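Local coordinates for protein involved in catabolism of external DNA (PDB 2OO3), which probably methylates N6 of an adenine in 23S ribosomal RNA, using S-adenosyl-L-methionine as methyl donor, at residues L37-T42 / L162-P167. Residues are numbered along the deposited sequence; the frame is centred on the assembly and turned at random.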
ATOM      1  N   LEU A  37     -17.941  -1.187   2.449  1.00 10.86           N
ATOM      2  CA  LEU A  37     -16.756  -0.360   2.454  1.00  9.94           C
ATOM      3  C   LEU A  37     -16.531   0.113   1.028  1.00  8.97           C
ATOM      4  O   LEU A  37     -16.652  -0.673   0.058  1.00  8.84           O
ATOM      5  CB  LEU A  37     -15.547  -1.199   2.967  1.00 10.21           C
ATOM      6  CG  LEU A  37     -14.138  -0.587   2.976  1.00 10.90           C
ATOM      7  CD1 LEU A  37     -14.000   0.530   4.021  1.00 10.23           C
ATOM      8  CD2 LEU A  37     -13.061  -1.653   3.234  1.00 10.82           C
ATOM      9  N   PHE A  38     -16.240   1.403   0.880  1.00  7.95           N
ATOM     10  CA  PHE A  38     -15.704   1.920  -0.375  1.00  7.04           C
ATOM     11  C   PHE A  38     -14.168   1.760  -0.363  1.00  7.25           C
ATOM     12  O   PHE A  38     -13.496   2.228   0.572  1.00  6.07           O
ATOM     13  CB  PHE A  38     -16.052   3.412  -0.485  1.00  7.77           C
ATOM     14  CG  PHE A  38     -15.600   4.057  -1.759  1.00  7.05           C
ATOM     15  CD1 PHE A  38     -15.923   3.496  -2.988  1.00  9.01           C
ATOM     16  CD2 PHE A  38     -14.893   5.247  -1.734  1.00  9.52           C
ATOM     17  CE1 PHE A  38     -15.546   4.084  -4.167  1.00  8.09           C
ATOM     18  CE2 PHE A  38     -14.488   5.859  -2.951  1.00 10.83           C
ATOM     19  CZ  PHE A  38     -14.803   5.268  -4.153  1.00  8.71           C
ATOM     20  N   TYR A  39     -13.619   1.118  -1.388  1.00  5.76           N
ATOM     21  CA  TYR A  39     -12.177   0.964  -1.476  1.00  6.58           C
ATOM     22  C   TYR A  39     -11.729   1.733  -2.717  1.00  5.96           C
ATOM     23  O   TYR A  39     -12.146   1.420  -3.824  1.00  5.33           O
ATOM     24  CB  TYR A  39     -11.794  -0.521  -1.578  1.00  6.71           C
ATOM     25  CG  TYR A  39     -10.326  -0.730  -1.844  1.00  7.33           C
ATOM     26  CD1 TYR A  39      -9.388  -0.648  -0.789  1.00  9.84           C
ATOM     27  CD2 TYR A  39      -9.854  -1.002  -3.130  1.00  6.17           C
ATOM     28  CE1 TYR A  39      -8.030  -0.831  -1.021  1.00  8.29           C
ATOM     29  CE2 TYR A  39      -8.467  -1.203  -3.373  1.00  7.28           C
ATOM     30  CZ  TYR A  39      -7.583  -1.105  -2.312  1.00  9.00           C
ATOM     31  OH  TYR A  39      -6.230  -1.292  -2.494  1.00  9.77           O
ATOM     32  N   LEU A  40     -10.906   2.751  -2.507  1.00  6.32           N
ATOM     33  CA  LEU A  40     -10.417   3.601  -3.608  1.00  6.98           C
ATOM     34  C   LEU A  40      -8.893   3.526  -3.764  1.00  7.49           C
ATOM     35  O   LEU A  40      -8.152   3.809  -2.798  1.00  6.78           O
ATOM     36  CB  LEU A  40     -10.866   5.066  -3.373  1.00  7.01           C
ATOM     37  CG  LEU A  40     -10.265   6.149  -4.275  1.00  9.54           C
ATOM     38  CD1 LEU A  40     -10.697   5.908  -5.724  1.00  7.94           C
ATOM     39  CD2 LEU A  40     -10.754   7.476  -3.799  1.00 10.51           C
ATOM     40  N   GLU A  41      -8.427   3.149  -4.963  1.00  6.93           N
ATOM     41  CA  GLU A  41      -7.018   3.265  -5.298  1.00  8.44           C
ATOM     42  C   GLU A  41      -6.792   4.356  -6.297  1.00  8.64           C
ATOM     43  O   GLU A  41      -7.423   4.380  -7.353  1.00  9.98           O
ATOM     44  CB  GLU A  41      -6.440   1.965  -5.855  1.00  8.97           C
ATOM     45  CG  GLU A  41      -6.158   0.904  -4.826  1.00 11.45           C
ATOM     46  CD  GLU A  41      -5.561  -0.346  -5.472  1.00 13.84           C
ATOM     47  OE1 GLU A  41      -5.711  -1.467  -4.941  1.00 10.89           O
ATOM     48  OE2 GLU A  41      -4.951  -0.184  -6.543  1.00 17.67           O
ATOM     49  N   THR A  42      -5.855   5.250  -5.986  1.00  8.22           N
ATOM     50  CA  THR A  42      -5.540   6.388  -6.866  1.00  7.82           C
ATOM     51  C   THR A  42      -4.556   5.982  -7.995  1.00  6.87           C
ATOM     52  O   THR A  42      -4.545   6.577  -9.064  1.00  6.25           O
ATOM     53  CB  THR A  42      -4.910   7.557  -6.025  1.00  8.26           C
ATOM     54  OG1 THR A  42      -3.891   7.011  -5.177  1.00  8.37           O
ATOM     55  CG2 THR A  42      -5.939   8.236  -5.092  1.00  9.48           C
ATOM     56  N   LEU A 162     -11.670   3.021   2.640  1.00  7.20           N
ATOM     57  CA  LEU A 162     -10.213   2.876   2.651  1.00  7.22           C
ATOM     58  C   LEU A 162      -9.649   3.481   1.346  1.00  7.68           C
ATOM     59  O   LEU A 162     -10.018   3.085   0.228  1.00  6.72           O
ATOM     60  CB  LEU A 162      -9.836   1.408   2.806  1.00  7.23           C
ATOM     61  CG  LEU A 162      -8.350   1.084   2.579  1.00  9.51           C
ATOM     62  CD1 LEU A 162      -7.454   1.938   3.494  1.00  6.62           C
ATOM     63  CD2 LEU A 162      -8.117  -0.424   2.763  1.00 10.29           C
ATOM     64  N   ILE A 163      -8.795   4.492   1.491  1.00  7.39           N
ATOM     65  CA  ILE A 163      -8.235   5.187   0.340  1.00  7.27           C
ATOM     66  C   ILE A 163      -6.742   4.841   0.345  1.00  6.67           C
ATOM     67  O   ILE A 163      -6.019   5.201   1.267  1.00  6.22           O
ATOM     68  CB  ILE A 163      -8.491   6.715   0.418  1.00  7.58           C
ATOM     69  CG1 ILE A 163     -10.015   7.036   0.475  1.00  9.08           C
ATOM     70  CG2 ILE A 163      -7.958   7.392  -0.822  1.00  8.67           C
ATOM     71  CD1 ILE A 163     -10.564   7.270   1.914  1.00 11.32           C
ATOM     72  N   PHE A 164      -6.317   4.096  -0.660  1.00  5.95           N
ATOM     73  CA  PHE A 164      -4.963   3.551  -0.727  1.00  6.81           C
ATOM     74  C   PHE A 164      -4.254   4.241  -1.859  1.00  6.44           C
ATOM     75  O   PHE A 164      -4.619   4.083  -3.016  1.00  5.90           O
ATOM     76  CB  PHE A 164      -4.988   2.015  -0.956  1.00  7.12           C
ATOM     77  CG  PHE A 164      -3.643   1.351  -0.839  1.00  8.38           C
ATOM     78  CD1 PHE A 164      -3.028   1.162   0.427  1.00 11.84           C
ATOM     79  CD2 PHE A 164      -3.000   0.883  -1.970  1.00  8.40           C
ATOM     80  CE1 PHE A 164      -1.767   0.530   0.525  1.00 10.92           C
ATOM     81  CE2 PHE A 164      -1.731   0.261  -1.881  1.00 11.37           C
ATOM     82  CZ  PHE A 164      -1.122   0.082  -0.638  1.00 11.77           C
ATOM     83  N   ILE A 165      -3.245   5.033  -1.492  1.00  6.02           N
ATOM     84  CA  ILE A 165      -2.556   5.932  -2.416  1.00  5.92           C
ATOM     85  C   ILE A 165      -1.112   5.524  -2.628  1.00  5.37           C
ATOM     86  O   ILE A 165      -0.293   5.609  -1.703  1.00  4.49           O
ATOM     87  CB  ILE A 165      -2.635   7.380  -1.864  1.00  6.69           C
ATOM     88  CG1 ILE A 165      -4.114   7.755  -1.650  1.00  7.34           C
ATOM     89  CG2 ILE A 165      -1.974   8.345  -2.837  1.00  5.72           C
ATOM     90  CD1 ILE A 165      -4.364   8.944  -0.767  1.00 10.19           C
ATOM     91  N   ASP A 166      -0.797   5.069  -3.843  1.00  6.11           N
ATOM     92  CA  ASP A 166       0.539   4.551  -4.139  1.00  6.33           C
ATOM     93  C   ASP A 166       1.204   5.296  -5.304  1.00  6.35           C
ATOM     94  O   ASP A 166       1.377   4.733  -6.372  1.00  6.43           O
ATOM     95  CB  ASP A 166       0.446   3.039  -4.394  1.00  7.35           C
ATOM     96  CG  ASP A 166       1.802   2.367  -4.545  1.00 10.25           C
ATOM     97  OD1 ASP A 166       2.851   2.941  -4.105  1.00 10.28           O
ATOM     98  OD2 ASP A 166       1.799   1.250  -5.123  1.00 11.89           O
ATOM     99  N   PRO A 167       1.618   6.564  -5.090  1.00  6.77           N
ATOM    100  CA  PRO A 167       2.201   7.340  -6.205  1.00  7.07           C
ATOM    101  C   PRO A 167       3.567   6.836  -6.603  1.00  7.97           C
ATOM    102  O   PRO A 167       4.232   6.198  -5.782  1.00  7.89           O
ATOM    103  CB  PRO A 167       2.324   8.774  -5.635  1.00  7.04           C
ATOM    104  CG  PRO A 167       1.535   8.756  -4.318  1.00  6.37           C
ATOM    105  CD  PRO A 167       1.590   7.341  -3.835  1.00  5.59           C
TER
HETATM  106  O   HOH W   1      -3.029   3.657  -5.103  1.00  9.29           O
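Tyr39 and Leu162 stand side by side on neighbouring parallel strands, and the leucine meets the ring at its edge, CD2 lying 3.8 Å from Tyr39 CD1 and close to the ring plane. Both side chains set CG anti to the backbone N (chi1 173° and 169°), which lays them in the same direction. Further along this face the Tyr39 hydroxyl comes alongside Phe164, OH 3.9 Å from Phe164 CB, and donates a short 2.5 Å hydrogen bond from OH to Glu41 OE1. That oxygen is met on its anti side, slightly out of the carboxylate plane, while OE2 is hydrogen-bonded to Ser44 OG; the buried carboxylate is thus gripped at both oxygens. Glu41 CG lies at the edge of the Phe164 ring. On the opposite face, Leu40 CD2 touches Ile163 CG2 at 4.1 Å. Beneath these side chains the strands are joined by near-straight bonds, Leu40 N to Leu162 O (2.9 Å) and Phe164 N to Leu40 O (2.8 Å). Beyond Glu41 the pairing slackens: Thr42 N to Phe164 O is weak, and a water bridges Phe164 O, to which it donates, and Asp166 N, from which it accepts at 2.9 Å, with only a weak link to Thr42 OG1. A chi1 of 47° brings Thr42 OG1 to 3.3 Å from Ile165 CG2. Here the strands end at the predicted cofactor site, where Asp166, the probable proton acceptor, forms a salt bridge with Lys19. In this Rossmann-like methyltransferase sheet, strand 38-41 lies between 115-119 and 161-165, strand 193-200 flanks the latter, and helix 146-153 packs Leu150 against Leu40 and Ile163.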